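Local atomic coordinates of Hsp70/Hsp90 co-chaperone CNS1 (Saccharomyces cerevisiae, PDB entry 6HFM), a protein that acts as a co-chaperone of Hsp90 and Hsp70, binding both chaperones and stimulating the ATPase of the Hsp70 Ssa1 but not that of Hsp90. Residues Asn95-Glu106 with Leu139-Ser149. Numbering follows the deposited sequence.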
# COMPACT_ATOMS: atom_id res chain seq x y z
N ASN A 95 -20.70 -1.83 -4.63
CA ASN A 95 -19.63 -2.21 -5.58
C ASN A 95 -18.28 -2.54 -4.93
O ASN A 95 -17.30 -2.73 -5.64
CB ASN A 95 -19.46 -1.11 -6.64
CG ASN A 95 -20.73 -0.87 -7.44
OD1 ASN A 95 -21.12 0.27 -7.68
ND2 ASN A 95 -21.38 -1.95 -7.87
N PHE A 96 -18.23 -2.63 -3.59
CA PHE A 96 -17.01 -3.04 -2.89
C PHE A 96 -16.98 -4.56 -2.69
O PHE A 96 -17.20 -5.07 -1.60
CB PHE A 96 -16.85 -2.28 -1.57
CG PHE A 96 -16.46 -0.84 -1.76
CD1 PHE A 96 -15.13 -0.44 -1.67
CD2 PHE A 96 -17.42 0.13 -2.06
CE1 PHE A 96 -14.76 0.89 -1.86
CE2 PHE A 96 -17.06 1.45 -2.25
CZ PHE A 96 -15.73 1.84 -2.15
N THR A 97 -16.71 -5.27 -3.79
CA THR A 97 -16.48 -6.71 -3.79
C THR A 97 -15.12 -6.96 -4.44
O THR A 97 -14.61 -6.08 -5.13
CB THR A 97 -17.57 -7.48 -4.58
OG1 THR A 97 -17.39 -7.28 -5.99
CG2 THR A 97 -18.97 -7.03 -4.17
N PRO A 98 -14.53 -8.15 -4.22
CA PRO A 98 -13.20 -8.42 -4.79
C PRO A 98 -13.07 -8.26 -6.31
O PRO A 98 -12.04 -7.78 -6.78
CB PRO A 98 -12.95 -9.88 -4.38
CG PRO A 98 -13.69 -10.02 -3.10
CD PRO A 98 -14.94 -9.21 -3.29
N LYS A 99 -14.09 -8.66 -7.07
CA LYS A 99 -14.09 -8.51 -8.53
C LYS A 99 -14.32 -7.06 -8.96
O LYS A 99 -13.64 -6.57 -9.86
CB LYS A 99 -15.15 -9.41 -9.18
CG LYS A 99 -15.26 -9.33 -10.71
CD LYS A 99 -13.93 -9.59 -11.40
CE LYS A 99 -14.11 -9.86 -12.89
NZ LYS A 99 -12.83 -10.32 -13.50
N LYS A 100 -15.28 -6.40 -8.32
CA LYS A 100 -15.74 -5.08 -8.77
C LYS A 100 -14.82 -3.91 -8.43
O LYS A 100 -15.00 -2.82 -8.98
CB LYS A 100 -17.15 -4.80 -8.24
CG LYS A 100 -18.21 -5.73 -8.79
CD LYS A 100 -19.54 -5.52 -8.10
CE LYS A 100 -20.62 -6.41 -8.71
NZ LYS A 100 -21.89 -6.33 -7.94
N VAL A 101 -13.84 -4.11 -7.54
CA VAL A 101 -12.88 -3.03 -7.21
C VAL A 101 -11.61 -3.14 -8.04
O VAL A 101 -11.23 -4.23 -8.47
CB VAL A 101 -12.51 -2.97 -5.70
CG1 VAL A 101 -13.76 -2.73 -4.85
CG2 VAL A 101 -11.75 -4.21 -5.23
N LEU A 102 -10.97 -1.99 -8.25
CA LEU A 102 -9.58 -1.94 -8.71
C LEU A 102 -8.72 -1.45 -7.56
O LEU A 102 -9.21 -0.80 -6.63
CB LEU A 102 -9.45 -1.02 -9.92
CG LEU A 102 -10.25 -1.39 -11.17
CD1 LEU A 102 -9.98 -0.37 -12.27
CD2 LEU A 102 -9.95 -2.80 -11.65
N VAL A 103 -7.43 -1.78 -7.62
CA VAL A 103 -6.46 -1.37 -6.60
C VAL A 103 -5.43 -0.46 -7.28
O VAL A 103 -4.85 -0.83 -8.31
CB VAL A 103 -5.74 -2.57 -5.96
CG1 VAL A 103 -4.82 -2.12 -4.83
CG2 VAL A 103 -6.76 -3.58 -5.43
N PHE A 104 -5.21 0.71 -6.69
CA PHE A 104 -4.23 1.68 -7.18
C PHE A 104 -3.17 1.96 -6.13
O PHE A 104 -3.42 1.87 -4.92
CB PHE A 104 -4.92 2.98 -7.61
CG PHE A 104 -5.90 2.80 -8.72
CD1 PHE A 104 -5.49 2.81 -10.05
CD2 PHE A 104 -7.24 2.57 -8.45
CE1 PHE A 104 -6.39 2.62 -11.08
CE2 PHE A 104 -8.16 2.38 -9.47
CZ PHE A 104 -7.73 2.40 -10.79
N MET A 105 -1.96 2.26 -6.60
CA MET A 105 -0.85 2.67 -5.74
C MET A 105 -0.16 3.87 -6.36
O MET A 105 -0.11 4.02 -7.58
CB MET A 105 0.14 1.52 -5.57
CG MET A 105 -0.47 0.31 -4.86
SD MET A 105 0.60 -1.13 -4.67
CE MET A 105 1.63 -0.58 -3.32
N GLU A 106 0.37 4.73 -5.49
CA GLU A 106 1.08 5.93 -5.92
C GLU A 106 2.50 5.56 -6.37
O GLU A 106 3.14 4.70 -5.76
CB GLU A 106 1.12 6.94 -4.77
CG GLU A 106 1.70 8.30 -5.13
CD GLU A 106 1.66 9.31 -3.99
OE1 GLU A 106 0.81 9.17 -3.07
OE2 GLU A 106 2.46 10.26 -4.02
N LEU A 139 2.93 -0.01 3.28
CA LEU A 139 2.13 -0.00 2.05
C LEU A 139 1.04 1.06 2.15
O LEU A 139 0.54 1.34 3.24
CB LEU A 139 1.47 -1.37 1.82
CG LEU A 139 2.40 -2.54 1.53
CD1 LEU A 139 1.63 -3.85 1.62
CD2 LEU A 139 3.07 -2.38 0.17
N LYS A 140 0.72 1.66 1.02
CA LYS A 140 -0.46 2.52 0.89
C LYS A 140 -1.16 2.13 -0.41
O LYS A 140 -0.56 2.21 -1.49
CB LYS A 140 -0.07 4.00 0.88
CG LYS A 140 -1.24 4.97 0.72
CD LYS A 140 -0.86 6.41 1.05
CE LYS A 140 0.23 6.99 0.15
NZ LYS A 140 -0.09 7.09 -1.31
N ILE A 141 -2.40 1.66 -0.30
CA ILE A 141 -3.19 1.24 -1.47
C ILE A 141 -4.53 1.96 -1.44
O ILE A 141 -5.02 2.35 -0.37
CB ILE A 141 -3.35 -0.30 -1.58
CG1 ILE A 141 -4.29 -0.88 -0.52
CG2 ILE A 141 -1.98 -0.98 -1.49
CD1 ILE A 141 -4.69 -2.32 -0.79
N TYR A 142 -5.10 2.14 -2.63
CA TYR A 142 -6.41 2.76 -2.81
C TYR A 142 -7.33 1.73 -3.45
O TYR A 142 -7.05 1.23 -4.53
CB TYR A 142 -6.31 4.01 -3.70
CG TYR A 142 -5.36 5.07 -3.16
CD1 TYR A 142 -5.81 6.08 -2.32
CD2 TYR A 142 -3.99 5.02 -3.46
CE1 TYR A 142 -4.94 7.04 -1.80
CE2 TYR A 142 -3.11 5.97 -2.95
CZ TYR A 142 -3.58 6.97 -2.12
OH TYR A 142 -2.70 7.90 -1.62
N ILE A 143 -8.44 1.42 -2.77
CA ILE A 143 -9.43 0.48 -3.30
C ILE A 143 -10.62 1.31 -3.80
O ILE A 143 -11.26 2.02 -3.02
CB ILE A 143 -9.82 -0.58 -2.24
CG1 ILE A 143 -8.63 -1.51 -2.00
CG2 ILE A 143 -11.04 -1.37 -2.69
CD1 ILE A 143 -8.82 -2.58 -0.95
N VAL A 144 -10.86 1.24 -5.11
CA VAL A 144 -11.89 2.06 -5.77
C VAL A 144 -12.70 1.19 -6.74
O VAL A 144 -12.12 0.50 -7.57
CB VAL A 144 -11.25 3.23 -6.56
CG1 VAL A 144 -12.32 4.12 -7.20
CG2 VAL A 144 -10.37 4.07 -5.65
N PRO A 145 -14.04 1.23 -6.66
CA PRO A 145 -14.81 0.46 -7.65
C PRO A 145 -14.42 0.79 -9.09
O PRO A 145 -14.18 1.96 -9.41
CB PRO A 145 -16.25 0.90 -7.38
CG PRO A 145 -16.26 1.27 -5.94
CD PRO A 145 -14.91 1.89 -5.68
N LYS A 146 -14.34 -0.23 -9.94
CA LYS A 146 -14.04 -0.05 -11.36
C LYS A 146 -14.91 1.04 -12.00
O LYS A 146 -14.41 1.87 -12.75
CB LYS A 146 -14.20 -1.38 -12.11
CG LYS A 146 -13.86 -1.34 -13.60
CD LYS A 146 -14.04 -2.70 -14.25
CE LYS A 146 -14.33 -2.58 -15.74
NZ LYS A 146 -14.76 -3.88 -16.32
N VAL A 147 -16.19 1.04 -11.67
CA VAL A 147 -17.15 2.00 -12.25
C VAL A 147 -16.96 3.46 -11.79
O VAL A 147 -17.47 4.37 -12.43
CB VAL A 147 -18.62 1.55 -12.07
CG1 VAL A 147 -18.85 0.19 -12.72
CG2 VAL A 147 -19.05 1.54 -10.60
N GLU A 148 -16.25 3.67 -10.67
CA GLU A 148 -15.90 5.02 -10.19
C GLU A 148 -14.43 5.40 -10.45
O GLU A 148 -14.04 6.53 -10.13
CB GLU A 148 -16.18 5.14 -8.69
CG GLU A 148 -17.62 4.85 -8.29
CD GLU A 148 -17.90 5.19 -6.84
OE1 GLU A 148 -17.85 6.38 -6.49
OE2 GLU A 148 -18.19 4.26 -6.06
N SER A 149 -13.65 4.50 -11.04
CA SER A 149 -12.19 4.67 -11.12
C SER A 149 -11.77 5.79 -12.08
O SER A 149 -10.87 6.57 -11.77
CB SER A 149 -11.51 3.35 -11.50
OG SER A 149 -11.93 2.88 -12.76
O HOH W 1 -19.70 2.25 -6.74
O HOH W 2 -17.21 -1.54 -10.16
O HOH W 3 0.52 4.37 -2.57
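Lys140 NZ donates to Glu106 OE1 at 2.9 Å in a salt bridge. It meets the oxygen on its anti side, 30° out of the carboxylate plane. The lysine chain bends at its last two torsions (chi3 61°, chi4 62°), which curls NZ back to donate to Tyr142 OH at 2.8 Å as well. A water joins Lys140 O, Lys140 NZ and Glu106 N. Replacing Lys140 by an alanine is likely to cost Glu106 this positive mate and Tyr142 OH the bond from NZ. At the other end, Pro145 CG lies over one face of the Phe96 ring, offset toward its rim, 4.0 Å from the centroid, a CH-pi contact. Between these ends, strands 101-106 and 139-145 pair antiparallel in the mixed sheet of the C-terminal wheel domain. Phe104 and Tyr142 exchange two backbone hydrogen bonds, as do Leu102 and Val144. A hydrogen bond from Lys146 N to Lys100 O, 2.8 Å, continues the pairing. Val103, Ile141 and Ile143 pack on one face, with Val103 CG1 4.0 Å from Ile141 CB. On the other, the Phe104 ring reaches Ser149 CB. Farther out, Arg164 and Arg165 form further salt bridges with Glu106, through OE1 and OE2 respectively, Phe88 stacks on Phe96, and helix 73-82 covers Val103.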